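Local coordinates for LEOA (Escherichia coli, PDB 4AUR), which is a bacterial dynamin of enterotoxigenic strains that probably binds and hydrolyses GTP, and is probably connected with the LT toxin, at residues S156-V159 against K160-L163; E509-E512 against D513-V517; R550-R553 against Q554-S557. All coordinates share one frame; numbering follows the deposited sequence.

Interaction 1: S156-V159 against K160-L163; sequences SDIV and KWVL
Val159 holds CG1 anti to its backbone N (chi1 169°), whereas Leu163 turns CG anti to its carbonyl carbon (chi1 -54°); these two settings bring the side chains alongside one another, pointing the same way, with Val159 CG1 3.5 Å from Leu163 CD1. The pair illustrates apolar i to i+4 packing along one helical flank. The turn beneath it is closed by the bond from Leu163 N to Val159 O at 3.0 Å. On another flank, the Trp161 indole leads away from the preceding turn; its CE3 comes within 4.5 Å of Ile158 CG2, a loose apolar contact. Helix 156-165 is the crossover helix of a right-handed beta-alpha-beta unit, running from strand 140-146 to strand 172-177 in the P-loop GTPase sheet, and its residues divide accordingly. Val162 and Leu163 rest on strand 172-177, while Trp161 reaches Arg132 and Ile135 of helix 129-136 and makes a weak hydrogen bond from NE1 to Met126 O. Successive turns are joined by backbone hydrogen bonds from Lys160 N to Ser156 O at 3.1 Å and from Val162 N to Ile158 O at 3.0 Å. Between them, Trp161 N bonds to Asp157 O at 2.9 Å. Asp157 directs its carboxylate to a salt bridge with Arg123.

Interaction 2: E509-E512 against D513-V517; sequences EPFE and DIYDV
Phe511 and Tyr515, one helical turn apart, lie side by side and form the close-packed part of this contact. Phe511 CB sits over the face of the phenol ring, 4.1 Å from its centroid and 26° off the normal, which makes a CH-pi contact. The same face carries the carbonyl oxygen Phe511 O, displaced toward the rim. That oxygen also accepts the helical bond from Tyr515 N, 2.9 Å long. Nearly equal first torsions (chi1 -61° and -68°), each with CG anti to the carbonyl carbon, send the two side chains off the helix the same way.

The solvent side is looser and acidic. Glu509, Glu512, Asp513 and Asp516 are all exposed; Glu509 OE2 and Asp513 OD2 stay 5.1 Å apart, and their like charges probably repel mildly. The backbone bond from Asp513 N to Glu509 O is weak at 3.5 Å, next to a kink where Pro510 has no N-H to give. The apolar flank faces other long helices of the dynamin-like helical region: Phe511 and Ile514 pack on Ile374 and Val378 of helix 368-408, while Tyr515 meets Phe329 edge-to-face and bonds through OH to Glu336, both on helix 275-343.

Interaction 3: R550-R553 against Q554-S557; sequences RDNR and QKLS
The backbone N of Ser557 is shared between two carbonyl oxygens, Arg553 O at 3.0 Å across the contact and, more weakly, Gln554 O one residue further on. Gln554 O is in turn held twice, because Ser557 OG also donates to it at 2.7 Å. The hydroxyl owes this position to its first torsion (chi1 65°), which places OG between the backbone N and the carbonyl carbon and folds it back against the preceding turn. This is a familiar device in helices: a serine hydroxyl returns to a main-chain carbonyl of the turn before it, so its polar group is satisfied without leaving the helix surface.

The Arg553 side chain is drawn across the same patch. Its chain bends at chi2 and chi3, bringing the guanidinium back over Ser557 and Gln554 instead of extending from the helix. NH2 makes a weak hydrogen bond to Gln554 OE1 at 3.3 Å, the acceptor lying at the guanidinium edge near its plane; the amide and guanidinium planes are nearly perpendicular, 85° apart. NH1 of Arg553 lies 3.8 Å from Ser557 CB.

Elsewhere on the helix surface, Asn552 and Lys555 run alongside each other, with Asn552 OD1 3.7 Å from Lys555 CE, while Asn552 ND2 donates back to Ala548 O. Leu556 N bonds to Asn552 O at 3.0 Å. Within the helical region, helix 547-567 lies against the long helix 275-343: Arg550 and Arg553 touch Val300, Leu556 packs on Leu293 there, and Met31 and Leu418 cover Leu556 from neighbouring loops.

The three contacts sample local helix packing along an elongated molecule. Interactions 1 and 2 lie on opposite sides of the chain's centre, their centres 105 Å apart; interaction 3 falls roughly midway, 55 Å from the first and 54 Å from the second between centres. None touches another, and even interactions 2 and 3 keep about 33 Å between nearest atoms. Interaction 1 belongs to the GTPase part, where Ile158 lies near, without touching, residues that fit a Walker A P-loop, among them Gly65 and Lys66, probably the nucleotide site. Interactions 2 and 3 share the dynamin-like helical region, and both pack against helix 275-343, at well-separated levels.

Interaction 1: S156-V159 against K160-L163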
ATOM      1  N   SER A 156       0.127  17.664 -49.800  1.00 38.04           N
ATOM      2  CA  SER A 156       0.988  16.869 -48.940  1.00 35.47           C
ATOM      3  C   SER A 156       1.332  17.590 -47.653  1.00 34.57           C
ATOM      4  O   SER A 156       1.171  17.050 -46.572  1.00 34.92           O
ATOM      5  CB  SER A 156       2.276  16.519 -49.655  1.00 37.03           C
ATOM      6  OG  SER A 156       2.059  15.520 -50.615  1.00 39.13           O
ATOM      7  N   ASP A 157       1.813  18.818 -47.758  1.00 36.26           N
ATOM      8  CA  ASP A 157       2.436  19.470 -46.599  1.00 39.42           C
ATOM      9  C   ASP A 157       1.404  20.007 -45.580  1.00 38.19           C
ATOM     10  O   ASP A 157       1.748  20.250 -44.416  1.00 39.66           O
ATOM     11  CB  ASP A 157       3.456  20.546 -47.033  1.00 40.88           C
ATOM     12  CG  ASP A 157       2.843  21.629 -47.898  1.00 42.18           C
ATOM     13  OD1 ASP A 157       1.664  21.487 -48.268  1.00 44.60           O
ATOM     14  OD2 ASP A 157       3.539  22.620 -48.216  1.00 46.52           O
ATOM     15  N   ILE A 158       0.152  20.134 -46.022  1.00 34.00           N
ATOM     16  CA  ILE A 158      -0.954  20.550 -45.189  1.00 31.03           C
ATOM     17  C   ILE A 158      -1.419  19.391 -44.333  1.00 32.85           C
ATOM     18  O   ILE A 158      -1.702  19.536 -43.138  1.00 35.50           O
ATOM     19  CB  ILE A 158      -2.132  20.988 -46.049  1.00 30.84           C
ATOM     20  CG1 ILE A 158      -1.751  22.202 -46.894  1.00 30.19           C
ATOM     21  CG2 ILE A 158      -3.331  21.313 -45.175  1.00 32.75           C
ATOM     22  CD1 ILE A 158      -2.842  22.633 -47.857  1.00 31.50           C
ATOM     23  N   VAL A 159      -1.544  18.235 -44.955  1.00 31.71           N
ATOM     24  CA  VAL A 159      -1.787  17.007 -44.215  1.00 31.73           C
ATOM     25  C   VAL A 159      -0.692  16.772 -43.167  1.00 30.53           C
ATOM     26  O   VAL A 159      -0.974  16.361 -42.074  1.00 29.62           O
ATOM     27  CB  VAL A 159      -1.848  15.809 -45.172  1.00 33.12           C
ATOM     28  CG1 VAL A 159      -1.819  14.497 -44.405  1.00 34.24           C
ATOM     29  CG2 VAL A 159      -3.094  15.896 -46.047  1.00 34.49           C
ATOM     30  N   LYS A 160       0.556  17.047 -43.507  1.00 31.28           N
ATOM     31  CA  LYS A 160       1.658  16.901 -42.567  1.00 31.22           C
ATOM     32  C   LYS A 160       1.553  17.915 -41.445  1.00 30.59           C
ATOM     33  O   LYS A 160       1.846  17.634 -40.294  1.00 30.64           O
ATOM     34  CB  LYS A 160       2.983  17.091 -43.298  1.00 32.43           C
ATOM     35  CG  LYS A 160       4.191  16.741 -42.466  1.00 34.20           C
ATOM     36  CD  LYS A 160       5.479  16.818 -43.262  1.00 37.32           C
ATOM     37  CE  LYS A 160       6.619  16.133 -42.514  1.00 41.83           C
ATOM     38  NZ  LYS A 160       7.555  15.446 -43.451  1.00 45.25           N
ATOM     39  N   TRP A 161       1.149  19.119 -41.802  1.00 31.84           N
ATOM     40  CA  TRP A 161       0.997  20.205 -40.841  1.00 30.97           C
ATOM     41  C   TRP A 161      -0.016  19.836 -39.784  1.00 30.76           C
ATOM     42  O   TRP A 161       0.204  20.037 -38.625  1.00 32.12           O
ATOM     43  CB  TRP A 161       0.528  21.431 -41.602  1.00 31.53           C
ATOM     44  CG  TRP A 161       0.336  22.638 -40.796  1.00 31.11           C
ATOM     45  CD1 TRP A 161       1.234  23.221 -39.977  1.00 29.19           C
ATOM     46  CD2 TRP A 161      -0.844  23.450 -40.758  1.00 30.75           C
ATOM     47  NE1 TRP A 161       0.691  24.339 -39.423  1.00 29.09           N
ATOM     48  CE2 TRP A 161      -0.587  24.500 -39.885  1.00 29.91           C
ATOM     49  CE3 TRP A 161      -2.102  23.376 -41.381  1.00 31.21           C
ATOM     50  CZ2 TRP A 161      -1.539  25.490 -39.604  1.00 32.04           C
ATOM     51  CZ3 TRP A 161      -3.041  24.355 -41.105  1.00 31.35           C
ATOM     52  CH2 TRP A 161      -2.755  25.399 -40.221  1.00 31.38           C
ATOM     53  N   VAL A 162      -1.126  19.252 -40.206  1.00 32.41           N
ATOM     54  CA  VAL A 162      -2.201  18.887 -39.308  1.00 30.27           C
ATOM     55  C   VAL A 162      -1.853  17.676 -38.487  1.00 29.39           C
ATOM     56  O   VAL A 162      -2.060  17.657 -37.272  1.00 31.70           O
ATOM     57  CB  VAL A 162      -3.476  18.588 -40.090  1.00 30.41           C
ATOM     58  CG1 VAL A 162      -4.573  18.089 -39.169  1.00 31.83           C
ATOM     59  CG2 VAL A 162      -3.941  19.843 -40.781  1.00 31.40           C
ATOM     60  N   LEU A 163      -1.344  16.650 -39.148  1.00 29.50           N
ATOM     61  CA  LEU A 163      -1.174  15.345 -38.500  1.00 29.03           C
ATOM     62  C   LEU A 163       0.158  15.246 -37.798  1.00 28.98           C
ATOM     63  O   LEU A 163       0.247  14.682 -36.728  1.00 30.91           O
ATOM     64  CB  LEU A 163      -1.291  14.214 -39.508  1.00 27.61           C
ATOM     65  CG  LEU A 163      -2.537  14.162 -40.375  1.00 28.40           C
ATOM     66  CD1 LEU A 163      -2.450  12.962 -41.298  1.00 30.41           C
ATOM     67  CD2 LEU A 163      -3.813  14.064 -39.567  1.00 29.78           C
TER

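Interaction 2: E509-E512 against D513-V517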
ATOM      1  N   GLU A 509      15.476 -28.450  57.155  1.00 37.47           N
ATOM      2  CA  GLU A 509      16.033 -27.131  56.902  1.00 41.26           C
ATOM      3  C   GLU A 509      16.117 -26.797  55.413  1.00 40.71           C
ATOM      4  O   GLU A 509      15.537 -25.808  54.976  1.00 44.44           O
ATOM      5  CB  GLU A 509      17.389 -26.964  57.593  1.00 49.66           C
ATOM      6  CG  GLU A 509      18.226 -25.765  57.147  1.00 58.73           C
ATOM      7  CD  GLU A 509      19.427 -25.496  58.066  1.00 70.95           C
ATOM      8  OE1 GLU A 509      20.037 -26.472  58.601  1.00 71.07           O
ATOM      9  OE2 GLU A 509      19.765 -24.296  58.252  1.00 74.21           O
ATOM     10  N   PRO A 510      16.825 -27.611  54.621  1.00 35.43           N
ATOM     11  CA  PRO A 510      17.039 -27.216  53.241  1.00 34.35           C
ATOM     12  C   PRO A 510      15.775 -27.035  52.396  1.00 35.62           C
ATOM     13  O   PRO A 510      15.777 -26.250  51.431  1.00 35.54           O
ATOM     14  CB  PRO A 510      17.911 -28.338  52.682  1.00 35.97           C
ATOM     15  CG  PRO A 510      17.888 -29.427  53.698  1.00 36.28           C
ATOM     16  CD  PRO A 510      17.674 -28.744  54.995  1.00 36.30           C
ATOM     17  N   PHE A 511      14.708 -27.736  52.746  1.00 34.66           N
ATOM     18  CA  PHE A 511      13.456 -27.570  52.043  1.00 35.04           C
ATOM     19  C   PHE A 511      12.781 -26.274  52.486  1.00 37.54           C
ATOM     20  O   PHE A 511      12.353 -25.489  51.662  1.00 40.68           O
ATOM     21  CB  PHE A 511      12.521 -28.751  52.295  1.00 34.45           C
ATOM     22  CG  PHE A 511      13.060 -30.081  51.837  1.00 32.92           C
ATOM     23  CD1 PHE A 511      12.901 -30.502  50.544  1.00 32.32           C
ATOM     24  CD2 PHE A 511      13.676 -30.932  52.727  1.00 33.64           C
ATOM     25  CE1 PHE A 511      13.377 -31.730  50.127  1.00 31.16           C
ATOM     26  CE2 PHE A 511      14.139 -32.167  52.325  1.00 32.51           C
ATOM     27  CZ  PHE A 511      13.996 -32.564  51.017  1.00 31.71           C
ATOM     28  N   GLU A 512      12.700 -26.034  53.785  1.00 41.78           N
ATOM     29  CA  GLU A 512      12.006 -24.851  54.286  1.00 45.97           C
ATOM     30  C   GLU A 512      12.387 -23.622  53.475  1.00 45.19           C
ATOM     31  O   GLU A 512      11.535 -22.851  53.054  1.00 43.19           O
ATOM     32  CB  GLU A 512      12.306 -24.612  55.777  1.00 49.70           C
ATOM     33  CG  GLU A 512      11.300 -25.253  56.730  1.00 55.11           C
ATOM     34  CD  GLU A 512      11.908 -25.629  58.088  1.00 63.85           C
ATOM     35  OE1 GLU A 512      12.960 -25.054  58.456  1.00 61.06           O
ATOM     36  OE2 GLU A 512      11.335 -26.509  58.793  1.00 67.35           O
ATOM     37  N   ASP A 513      13.678 -23.463  53.241  1.00 47.30           N
ATOM     38  CA  ASP A 513      14.194 -22.275  52.602  1.00 50.42           C
ATOM     39  C   ASP A 513      13.568 -22.130  51.219  1.00 50.04           C
ATOM     40  O   ASP A 513      12.911 -21.130  50.910  1.00 53.57           O
ATOM     41  CB  ASP A 513      15.718 -22.356  52.517  1.00 54.67           C
ATOM     42  CG  ASP A 513      16.380 -22.588  53.890  1.00 60.21           C
ATOM     43  OD1 ASP A 513      15.661 -22.616  54.926  1.00 61.36           O
ATOM     44  OD2 ASP A 513      17.625 -22.743  53.930  1.00 64.44           O
ATOM     45  N   ILE A 514      13.735 -23.160  50.409  1.00 46.08           N
ATOM     46  CA  ILE A 514      13.263 -23.146  49.044  1.00 41.72           C
ATOM     47  C   ILE A 514      11.747 -23.154  48.907  1.00 38.79           C
ATOM     48  O   ILE A 514      11.229 -22.715  47.906  1.00 36.76           O
ATOM     49  CB  ILE A 514      13.827 -24.334  48.278  1.00 40.54           C
ATOM     50  CG1 ILE A 514      13.512 -24.205  46.813  1.00 41.73           C
ATOM     51  CG2 ILE A 514      13.207 -25.625  48.750  1.00 40.94           C
ATOM     52  CD1 ILE A 514      14.237 -25.264  46.032  1.00 44.39           C
ATOM     53  N   TYR A 515      11.019 -23.672  49.878  1.00 37.03           N
ATOM     54  CA  TYR A 515       9.576 -23.576  49.792  1.00 35.41           C
ATOM     55  C   TYR A 515       9.143 -22.111  49.939  1.00 35.37           C
ATOM     56  O   TYR A 515       8.161 -21.709  49.329  1.00 37.14           O
ATOM     57  CB  TYR A 515       8.884 -24.412  50.856  1.00 35.29           C
ATOM     58  CG  TYR A 515       8.993 -25.932  50.758  1.00 38.62           C
ATOM     59  CD1 TYR A 515       9.263 -26.593  49.559  1.00 38.28           C
ATOM     60  CD2 TYR A 515       8.790 -26.718  51.897  1.00 40.91           C
ATOM     61  CE1 TYR A 515       9.336 -27.973  49.510  1.00 36.50           C
ATOM     62  CE2 TYR A 515       8.851 -28.094  51.845  1.00 40.09           C
ATOM     63  CZ  TYR A 515       9.120 -28.718  50.651  1.00 38.78           C
ATOM     64  OH  TYR A 515       9.172 -30.098  50.636  1.00 39.43           O
ATOM     65  N   ASP A 516       9.868 -21.332  50.742  1.00 34.44           N
ATOM     66  CA  ASP A 516       9.559 -19.911  50.956  1.00 36.55           C
ATOM     67  C   ASP A 516       9.712 -19.111  49.667  1.00 35.22           C
ATOM     68  O   ASP A 516       9.057 -18.090  49.481  1.00 35.82           O
ATOM     69  CB  ASP A 516      10.481 -19.282  52.020  1.00 39.25           C
ATOM     70  CG  ASP A 516      10.270 -19.856  53.429  1.00 43.68           C
ATOM     71  OD1 ASP A 516       9.109 -20.122  53.808  1.00 47.52           O
ATOM     72  OD2 ASP A 516      11.267 -20.039  54.165  1.00 45.15           O
ATOM     73  N   VAL A 517      10.598 -19.574  48.790  1.00 33.70           N
ATOM     74  CA  VAL A 517      10.864 -18.916  47.525  1.00 31.18           C
ATOM     75  C   VAL A 517       9.793 -19.255  46.509  1.00 30.62           C
ATOM     76  O   VAL A 517       9.364 -18.399  45.747  1.00 32.26           O
ATOM     77  CB  VAL A 517      12.222 -19.338  46.988  1.00 30.63           C
ATOM     78  CG1 VAL A 517      12.508 -18.679  45.655  1.00 30.18           C
ATOM     79  CG2 VAL A 517      13.286 -18.971  48.007  1.00 31.91           C
TER

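Interaction 3: R550-R553 against Q554-S557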
ATOM      1  N   ARG A 550       1.453   5.863  14.806  1.00 32.07           N
ATOM      2  CA  ARG A 550       0.046   5.561  14.899  1.00 31.73           C
ATOM      3  C   ARG A 550      -0.766   6.830  14.725  1.00 31.92           C
ATOM      4  O   ARG A 550      -1.729   6.820  13.966  1.00 32.45           O
ATOM      5  CB  ARG A 550      -0.285   4.895  16.202  1.00 32.37           C
ATOM      6  CG  ARG A 550       0.246   3.489  16.326  1.00 35.83           C
ATOM      7  CD  ARG A 550      -0.093   2.993  17.725  1.00 42.52           C
ATOM      8  NE  ARG A 550       0.640   1.805  18.162  1.00 50.09           N
ATOM      9  CZ  ARG A 550       0.654   1.356  19.426  1.00 55.34           C
ATOM     10  NH1 ARG A 550      -0.027   1.994  20.384  1.00 52.79           N
ATOM     11  NH2 ARG A 550       1.343   0.257  19.740  1.00 54.29           N
ATOM     12  N   ASP A 551      -0.370   7.914  15.392  1.00 31.80           N
ATOM     13  CA  ASP A 551      -1.012   9.208  15.201  1.00 34.20           C
ATOM     14  C   ASP A 551      -1.023   9.577  13.720  1.00 32.53           C
ATOM     15  O   ASP A 551      -2.027  10.078  13.195  1.00 36.05           O
ATOM     16  CB  ASP A 551      -0.289  10.335  15.951  1.00 39.91           C
ATOM     17  CG  ASP A 551      -0.358  10.196  17.485  1.00 49.58           C
ATOM     18  OD1 ASP A 551      -1.002   9.237  17.999  1.00 58.31           O
ATOM     19  OD2 ASP A 551       0.258  11.052  18.184  1.00 52.20           O
ATOM     20  N   ASN A 552       0.095   9.353  13.052  1.00 28.60           N
ATOM     21  CA  ASN A 552       0.255   9.772  11.668  1.00 27.02           C
ATOM     22  C   ASN A 552      -0.482   8.883  10.718  1.00 24.25           C
ATOM     23  O   ASN A 552      -1.089   9.342   9.758  1.00 22.20           O
ATOM     24  CB  ASN A 552       1.741   9.810  11.273  1.00 28.99           C
ATOM     25  CG  ASN A 552       2.372  11.156  11.543  1.00 30.09           C
ATOM     26  OD1 ASN A 552       2.142  12.113  10.814  1.00 36.45           O
ATOM     27  ND2 ASN A 552       3.150  11.243  12.608  1.00 31.99           N
ATOM     28  N   ARG A 553      -0.420   7.594  10.972  1.00 22.97           N
ATOM     29  CA  ARG A 553      -1.039   6.654  10.078  1.00 22.37           C
ATOM     30  C   ARG A 553      -2.541   6.877  10.062  1.00 22.68           C
ATOM     31  O   ARG A 553      -3.184   6.707   9.036  1.00 23.59           O
ATOM     32  CB  ARG A 553      -0.716   5.263  10.516  1.00 22.20           C
ATOM     33  CG  ARG A 553      -1.123   4.200   9.548  1.00 22.43           C
ATOM     34  CD  ARG A 553      -1.714   3.041  10.317  1.00 22.97           C
ATOM     35  NE  ARG A 553      -3.084   3.331  10.721  1.00 22.90           N
ATOM     36  CZ  ARG A 553      -4.128   3.218   9.909  1.00 22.29           C
ATOM     37  NH1 ARG A 553      -3.952   2.840   8.663  1.00 22.72           N
ATOM     38  NH2 ARG A 553      -5.341   3.488  10.325  1.00 21.64           N
ATOM     39  N   GLN A 554      -3.105   7.262  11.197  1.00 23.34           N
ATOM     40  CA  GLN A 554      -4.527   7.487  11.259  1.00 24.10           C
ATOM     41  C   GLN A 554      -4.916   8.659  10.406  1.00 25.31           C
ATOM     42  O   GLN A 554      -5.794   8.502   9.568  1.00 26.40           O
ATOM     43  CB  GLN A 554      -5.005   7.728  12.672  1.00 24.52           C
ATOM     44  CG  GLN A 554      -5.361   6.461  13.401  1.00 25.78           C
ATOM     45  CD  GLN A 554      -6.601   5.763  12.898  1.00 25.58           C
ATOM     46  OE1 GLN A 554      -6.757   4.576  13.119  1.00 26.97           O
ATOM     47  NE2 GLN A 554      -7.497   6.494  12.256  1.00 25.81           N
ATOM     48  N   LYS A 555      -4.275   9.818  10.625  1.00 27.12           N
ATOM     49  CA  LYS A 555      -4.578  11.029   9.860  1.00 27.87           C
ATOM     50  C   LYS A 555      -4.478  10.657   8.401  1.00 24.36           C
ATOM     51  O   LYS A 555      -5.421  10.825   7.678  1.00 23.99           O
ATOM     52  CB  LYS A 555      -3.686  12.236  10.232  1.00 32.10           C
ATOM     53  CG  LYS A 555      -2.402  12.433   9.387  1.00 39.64           C
ATOM     54  CD  LYS A 555      -1.711  13.817   9.580  1.00 47.55           C
ATOM     55  CE  LYS A 555      -0.396  13.972   8.790  1.00 48.69           C
ATOM     56  NZ  LYS A 555      -0.048  15.406   8.494  1.00 49.52           N
ATOM     57  N   LEU A 556      -3.367  10.072   7.986  1.00 22.52           N
ATOM     58  CA  LEU A 556      -3.181   9.720   6.587  1.00 20.38           C
ATOM     59  C   LEU A 556      -4.254   8.790   6.025  1.00 19.62           C
ATOM     60  O   LEU A 556      -4.574   8.879   4.853  1.00 20.05           O
ATOM     61  CB  LEU A 556      -1.804   9.091   6.367  1.00 19.92           C
ATOM     62  CG  LEU A 556      -0.590   9.984   6.577  1.00 19.88           C
ATOM     63  CD1 LEU A 556       0.669   9.160   6.452  1.00 20.21           C
ATOM     64  CD2 LEU A 556      -0.531  11.113   5.587  1.00 19.99           C
ATOM     65  N   SER A 557      -4.794   7.882   6.826  1.00 18.57           N
ATOM     66  CA  SER A 557      -5.731   6.926   6.283  1.00 18.94           C
ATOM     67  C   SER A 557      -7.079   7.599   6.022  1.00 18.76           C
ATOM     68  O   SER A 557      -7.689   7.395   4.982  1.00 20.56           O
ATOM     69  CB  SER A 557      -5.898   5.728   7.207  1.00 19.24           C
ATOM     70  OG  SER A 557      -6.492   6.154   8.418  1.00 20.32           O
TER